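Local atomic coordinates of putative Nitroreductase (Anabaena variabilis ATCC 29413, PDB entry 3EO7), a protein that binds flavin mononucleotide and probably acts as an oxidoreductase of the nitroreductase family. Residues S8-Y13 and R451-L456; A470-Q473 and G477-G480. All blocks are in the same frame, centred on the assembly; numbering follows the deposited sequence.

Contact 1: S8-Y13 and R451-L456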
loop_
_atom_site.group_PDB
_atom_site.type_symbol
_atom_site.label_atom_id
_atom_site.label_comp_id
_atom_site.label_asym_id
_atom_site.label_seq_id
_atom_site.Cartn_x
_atom_site.Cartn_y
_atom_site.Cartn_z
ATOM N N SER A 8 13.919 15.008 -13.450
ATOM C CA SER A 8 13.586 13.816 -14.208
ATOM C C SER A 8 12.052 13.735 -14.227
ATOM O O SER A 8 11.358 14.485 -13.515
ATOM C CB SER A 8 14.218 12.560 -13.602
ATOM O OG SER A 8 13.631 12.288 -12.357
ATOM N N ILE A 9 11.533 12.785 -14.999
ATOM C CA ILE A 9 10.092 12.682 -15.211
ATOM C C ILE A 9 9.314 12.434 -13.916
ATOM O O ILE A 9 8.227 12.960 -13.770
ATOM C CB ILE A 9 9.741 11.657 -16.355
ATOM C CG1 ILE A 9 8.231 11.710 -16.714
ATOM C CG2 ILE A 9 10.206 10.261 -15.969
ATOM C CD1 ILE A 9 7.714 13.052 -17.254
ATOM N N ALA A 10 9.861 11.684 -12.955
ATOM C CA ALA A 10 9.150 11.481 -11.674
ATOM C C ALA A 10 8.984 12.800 -10.886
ATOM O O ALA A 10 7.938 13.043 -10.273
ATOM C CB ALA A 10 9.847 10.434 -10.837
ATOM N N GLN A 11 10.022 13.642 -10.897
ATOM C CA GLN A 11 9.932 14.969 -10.263
ATOM C C GLN A 11 8.898 15.853 -10.960
ATOM O O GLN A 11 8.086 16.519 -10.299
ATOM C CB GLN A 11 11.293 15.650 -10.238
ATOM C CG GLN A 11 12.299 14.941 -9.351
ATOM C CD GLN A 11 13.664 15.525 -9.510
ATOM O OE1 GLN A 11 14.320 15.371 -10.548
ATOM N NE2 GLN A 11 14.113 16.211 -8.477
ATOM N N HIS A 12 8.866 15.804 -12.289
ATOM C CA HIS A 12 7.911 16.586 -13.081
ATOM C C HIS A 12 6.482 16.112 -12.788
ATOM O O HIS A 12 5.580 16.930 -12.556
ATOM C CB HIS A 12 8.257 16.441 -14.569
ATOM C CG HIS A 12 7.363 17.203 -15.498
ATOM N ND1 HIS A 12 7.354 18.585 -15.545
ATOM C CD2 HIS A 12 6.510 16.783 -16.467
ATOM C CE1 HIS A 12 6.496 18.979 -16.472
ATOM N NE2 HIS A 12 5.991 17.910 -17.059
ATOM N N TYR A 13 6.295 14.800 -12.836
ATOM C CA TYR A 13 5.012 14.170 -12.501
ATOM C C TYR A 13 4.550 14.670 -11.105
ATOM O O TYR A 13 3.416 15.111 -10.909
ATOM C CB TYR A 13 5.098 12.603 -12.537
ATOM C CG TYR A 13 3.802 12.048 -12.013
ATOM C CD1 TYR A 13 2.711 11.884 -12.843
ATOM C CD2 TYR A 13 3.634 11.827 -10.672
ATOM C CE1 TYR A 13 1.475 11.508 -12.349
ATOM C CE2 TYR A 13 2.395 11.451 -10.143
ATOM C CZ TYR A 13 1.308 11.291 -10.984
ATOM O OH TYR A 13 0.068 10.950 -10.436
ATOM N N ARG A 451 11.188 5.020 -11.664
ATOM C CA ARG A 451 10.310 3.955 -11.133
ATOM C C ARG A 451 10.227 3.971 -9.611
ATOM O O ARG A 451 9.304 3.418 -9.037
ATOM C CB ARG A 451 10.799 2.604 -11.642
ATOM C CG ARG A 451 9.954 1.372 -11.252
ATOM C CD ARG A 451 10.730 0.133 -11.658
ATOM N NE ARG A 451 10.026 -1.172 -11.559
ATOM C CZ ARG A 451 9.338 -1.718 -12.578
ATOM N NH1 ARG A 451 9.189 -1.063 -13.730
ATOM N NH2 ARG A 451 8.809 -2.917 -12.447
ATOM N N VAL A 452 11.185 4.614 -8.937
ATOM C CA VAL A 452 11.147 4.701 -7.477
ATOM C C VAL A 452 9.836 5.338 -7.008
ATOM O O VAL A 452 9.361 5.044 -5.908
ATOM C CB VAL A 452 12.343 5.501 -6.875
ATOM C CG1 VAL A 452 12.156 7.038 -7.055
ATOM C CG2 VAL A 452 12.548 5.094 -5.358
ATOM N N TYR A 453 9.219 6.164 -7.857
ATOM C CA TYR A 453 7.966 6.804 -7.506
ATOM C C TYR A 453 6.917 5.768 -7.127
ATOM O O TYR A 453 6.149 5.971 -6.162
ATOM C CB TYR A 453 7.473 7.682 -8.665
ATOM C CG TYR A 453 6.503 8.760 -8.226
ATOM C CD1 TYR A 453 6.956 9.974 -7.759
ATOM C CD2 TYR A 453 5.141 8.553 -8.299
ATOM C CE1 TYR A 453 6.078 10.992 -7.369
ATOM C CE2 TYR A 453 4.256 9.554 -7.956
ATOM C CZ TYR A 453 4.743 10.769 -7.459
ATOM O OH TYR A 453 3.859 11.741 -7.115
ATOM N N ARG A 454 6.841 4.681 -7.909
ATOM C CA ARG A 454 5.930 3.581 -7.595
ATOM C C ARG A 454 6.255 2.987 -6.214
ATOM O O ARG A 454 5.392 2.775 -5.396
ATOM C CB ARG A 454 6.106 2.434 -8.593
ATOM C CG ARG A 454 5.870 2.777 -10.015
ATOM C CD ARG A 454 5.946 1.454 -10.806
ATOM N NE ARG A 454 5.986 1.695 -12.224
ATOM C CZ ARG A 454 6.043 0.728 -13.151
ATOM N NH1 ARG A 454 6.058 -0.548 -12.782
ATOM N NH2 ARG A 454 6.072 1.056 -14.426
ATOM N N TYR A 455 7.541 2.736 -6.006
ATOM C CA TYR A 455 8.030 2.072 -4.800
ATOM C C TYR A 455 7.707 2.876 -3.561
ATOM O O TYR A 455 7.280 2.331 -2.540
ATOM C CB TYR A 455 9.527 1.830 -4.854
ATOM C CG TYR A 455 10.055 0.977 -6.011
ATOM C CD1 TYR A 455 9.286 -0.025 -6.603
ATOM C CD2 TYR A 455 11.380 1.098 -6.423
ATOM C CE1 TYR A 455 9.800 -0.811 -7.581
ATOM C CE2 TYR A 455 11.922 0.300 -7.434
ATOM C CZ TYR A 455 11.113 -0.669 -8.021
ATOM O OH TYR A 455 11.605 -1.508 -9.013
ATOM N N LEU A 456 7.919 4.175 -3.648
ATOM C CA LEU A 456 7.683 5.056 -2.503
ATOM C C LEU A 456 6.220 5.031 -2.056
ATOM O O LEU A 456 5.918 4.943 -0.844
ATOM C CB LEU A 456 8.061 6.513 -2.847
ATOM C CG LEU A 456 9.522 6.827 -3.096
ATOM C CD1 LEU A 456 9.753 8.250 -3.646
ATOM C CD2 LEU A 456 10.332 6.555 -1.789
#
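Tyr13 and Tyr453 meet in an offset edge-to-face aromatic pair, with the edge of Tyr13 turned to the face of Tyr453, the ring planes at 77° and the centroids 5.1 Å apart. The touching edge is one side of the Tyr13 ring: its CE2 lies 3.4 Å from Tyr453 CE2, while the Tyr453 hydroxyl oxygen sits in the plane of the Tyr13 ring, beside CD2 and CE2. Nearer the backbones the helices come together over a small residue, Ala10 CB resting 4.2 Å from Tyr453 CB. Both tyrosines carry CG anti to the backbone N (chi1 173° for Tyr13, -158° for Tyr453), which extends each ring into the seam between the helices. Further out, hydrogen bonds fix the two phenol ends, Tyr453 OH with His14 ND1 and Tyr13 OH with the carbonyl oxygen of Asp179. With an alanine here instead of Tyr453, the Tyr13 edge would probably lose its aromatic face and His14 ND1 its hydroxyl partner. Asp450 OD1, just before Arg451, holds Ser8 OG and the backbone N of Ala10 at the start of helix 9-16. This is buried helix-helix packing, joining the N-terminal helix to the second nitroreductase-family region.

Contact 2: A470-Q473 and G477-G480. With FMN (flavin mononucleotide), chain B.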
loop_
_atom_site.group_PDB
_atom_site.type_symbol
_atom_site.label_atom_id
_atom_site.label_comp_id
_atom_site.label_asym_id
_atom_site.label_seq_id
_atom_site.Cartn_x
_atom_site.Cartn_y
_atom_site.Cartn_z
ATOM N N ALA A 470 -3.817 -1.381 13.145
ATOM C CA ALA A 470 -3.502 -1.154 14.558
ATOM C C ALA A 470 -4.515 -0.212 15.222
ATOM O O ALA A 470 -4.946 -0.461 16.354
ATOM C CB ALA A 470 -2.061 -0.655 14.751
ATOM N N ALA A 471 -4.887 0.856 14.530
ATOM C CA ALA A 471 -5.832 1.831 15.062
ATOM C C ALA A 471 -7.146 1.146 15.351
ATOM O O ALA A 471 -7.694 1.281 16.432
ATOM C CB ALA A 471 -6.044 3.019 14.061
ATOM N N ILE A 472 -7.671 0.415 14.372
ATOM C CA ILE A 472 -8.942 -0.285 14.538
ATOM C C ILE A 472 -8.882 -1.318 15.661
ATOM O O ILE A 472 -9.812 -1.403 16.459
ATOM C CB ILE A 472 -9.407 -0.934 13.214
ATOM C CG1 ILE A 472 -9.660 0.146 12.141
ATOM C CG2 ILE A 472 -10.629 -1.882 13.473
ATOM C CD1 ILE A 472 -10.664 1.250 12.529
ATOM N N GLN A 473 -7.785 -2.073 15.762
ATOM C CA GLN A 473 -7.606 -3.017 16.859
ATOM C C GLN A 473 -7.695 -2.358 18.226
ATOM O O GLN A 473 -8.222 -2.949 19.156
ATOM C CB GLN A 473 -6.270 -3.720 16.728
ATOM C CG GLN A 473 -5.869 -4.671 17.876
ATOM C CD GLN A 473 -6.816 -5.832 18.092
ATOM O OE1 GLN A 473 -7.554 -6.231 17.191
ATOM N NE2 GLN A 473 -6.780 -6.407 19.307
ATOM N N GLY A 477 -9.942 5.710 15.711
ATOM C CA GLY A 477 -10.339 6.162 14.372
ATOM C C GLY A 477 -9.104 6.414 13.525
ATOM O O GLY A 477 -8.045 6.774 14.045
ATOM N N VAL A 478 -9.236 6.178 12.220
ATOM C CA VAL A 478 -8.130 6.338 11.304
ATOM C C VAL A 478 -8.618 6.575 9.890
ATOM O O VAL A 478 -9.650 6.059 9.485
ATOM C CB VAL A 478 -7.206 5.071 11.326
ATOM C CG1 VAL A 478 -8.002 3.785 10.954
ATOM C CG2 VAL A 478 -5.945 5.249 10.403
ATOM N N SER A 479 -7.876 7.387 9.145
ATOM C CA SER A 479 -8.130 7.543 7.739
ATOM C C SER A 479 -6.926 8.103 7.014
ATOM O O SER A 479 -6.341 9.090 7.444
ATOM C CB SER A 479 -9.330 8.462 7.471
ATOM O OG SER A 479 -9.606 8.539 6.062
ATOM N N GLY A 480 -6.603 7.512 5.872
ATOM C CA GLY A 480 -5.628 8.086 4.992
ATOM C C GLY A 480 -6.226 9.346 4.383
ATOM O O GLY A 480 -7.463 9.541 4.376
HETATM N N1 FMN B . -10.906 9.258 3.091
HETATM C C2 FMN B . -11.233 10.591 3.272
HETATM O O2 FMN B . -12.242 10.915 3.888
HETATM N N3 FMN B . -10.488 11.621 2.761
HETATM C C4 FMN B . -9.381 11.400 1.996
HETATM O O4 FMN B . -8.647 12.366 1.720
HETATM C C4A FMN B . -9.011 10.072 1.791
HETATM N N5 FMN B . -7.930 9.778 0.982
HETATM C C5A FMN B . -7.504 8.441 0.851
HETATM C C6 FMN B . -6.354 8.111 0.143
HETATM C C7 FMN B . -5.944 6.788 -0.009
HETATM C C7M FMN B . -4.605 6.468 -0.692
HETATM C C8 FMN B . -6.689 5.763 0.561
HETATM C C8M FMN B . -6.195 4.332 0.599
HETATM C C9 FMN B . -7.854 6.068 1.290
HETATM C C9A FMN B . -8.258 7.406 1.434
HETATM N N10 FMN B . -9.412 7.714 2.144
HETATM C C10 FMN B . -9.777 9.020 2.335
HETATM C "C1'" FMN B . -10.388 6.639 2.577
HETATM C "C2'" FMN B . -11.237 6.104 1.442
HETATM O "O2'" FMN B . -12.315 7.024 1.166
HETATM C "C3'" FMN B . -11.762 4.720 1.818
HETATM O "O3'" FMN B . -10.678 3.789 1.892
HETATM C "C4'" FMN B . -12.873 4.197 0.889
HETATM O "O4'" FMN B . -14.041 5.064 0.938
HETATM C "C5'" FMN B . -13.255 2.781 1.274
HETATM O "O5'" FMN B . -13.700 2.696 2.602
HETATM P P FMN B . -12.999 1.761 3.667
HETATM O O1P FMN B . -11.574 2.269 3.865
HETATM O O2P FMN B . -13.844 1.914 4.927
HETATM O O3P FMN B . -13.002 0.342 3.181
#
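Ala471 and Ile472, in the last turn of helix 452-473, pack on Val478 in a short helix-loop-strand connection of the alpha/beta fold of the FMN-dependent nitroreductase family: after a three-residue link the chain enters strand 477-481, a strand of the mixed sheet, paired antiparallel with strand 500-508. Ala470, which opens the segment, faces elsewhere, its methyl lying against Leu353 and Phe356 of helix 347-358. Ala471 makes the close approach, its CB 3.6 Å from Val478 CB and 3.8 Å from Val478 CG1. The small methyl lets the helix end lie close to the strand, and Leu507 of the neighbouring strand adjoins both Ala471 and Val478, so that the helix end is seated on two strands. Ile472 arrives differently. Its CB does not aim at the strand, but CG1, anti to the carbonyl carbon (chi1 -63°), carries CD1 back to within 4.0 Å of Val478 CG1, the two side chains crossing at about a right angle. The same isoleucine touches Arg334, an FMN-binding residue, and thus links this packing to the cofactor site. On the strand, Val478 CG1 stands between the backbone N and the carbonyl carbon (chi1 58°), where it meets both helix residues. Its backbone N is held by Thr337 OG1. Beyond the hydrophobic patch the strand enters the flavin pocket: Gly480 O comes 3.1 Å from FMN C4A, and Ser479 OG lies 3.3 Å from FMN N1. Ser479 OG also donates a hydrogen bond to Gly480 O at 2.9 Å, tilted 18° from the carbonyl plane.

One long helix, 452-473, serves both contacts and illustrates how a single element can connect distant parts of a fold. Contact 1 uses its first turn and contact 2 its last, and their centres lie 28 Å apart on opposite sides of the chain's centre, with nearest atoms about 13 Å from each other. They follow in series along the sequence, but their spans differ greatly: contact 1 brings together segments 438 residues apart, whereas contact 2 closes a local turn into strand 477-481. The helix thus runs from the packing around the N-terminal helix to the mixed sheet, whose strand 477-481 reaches the flavin pocket.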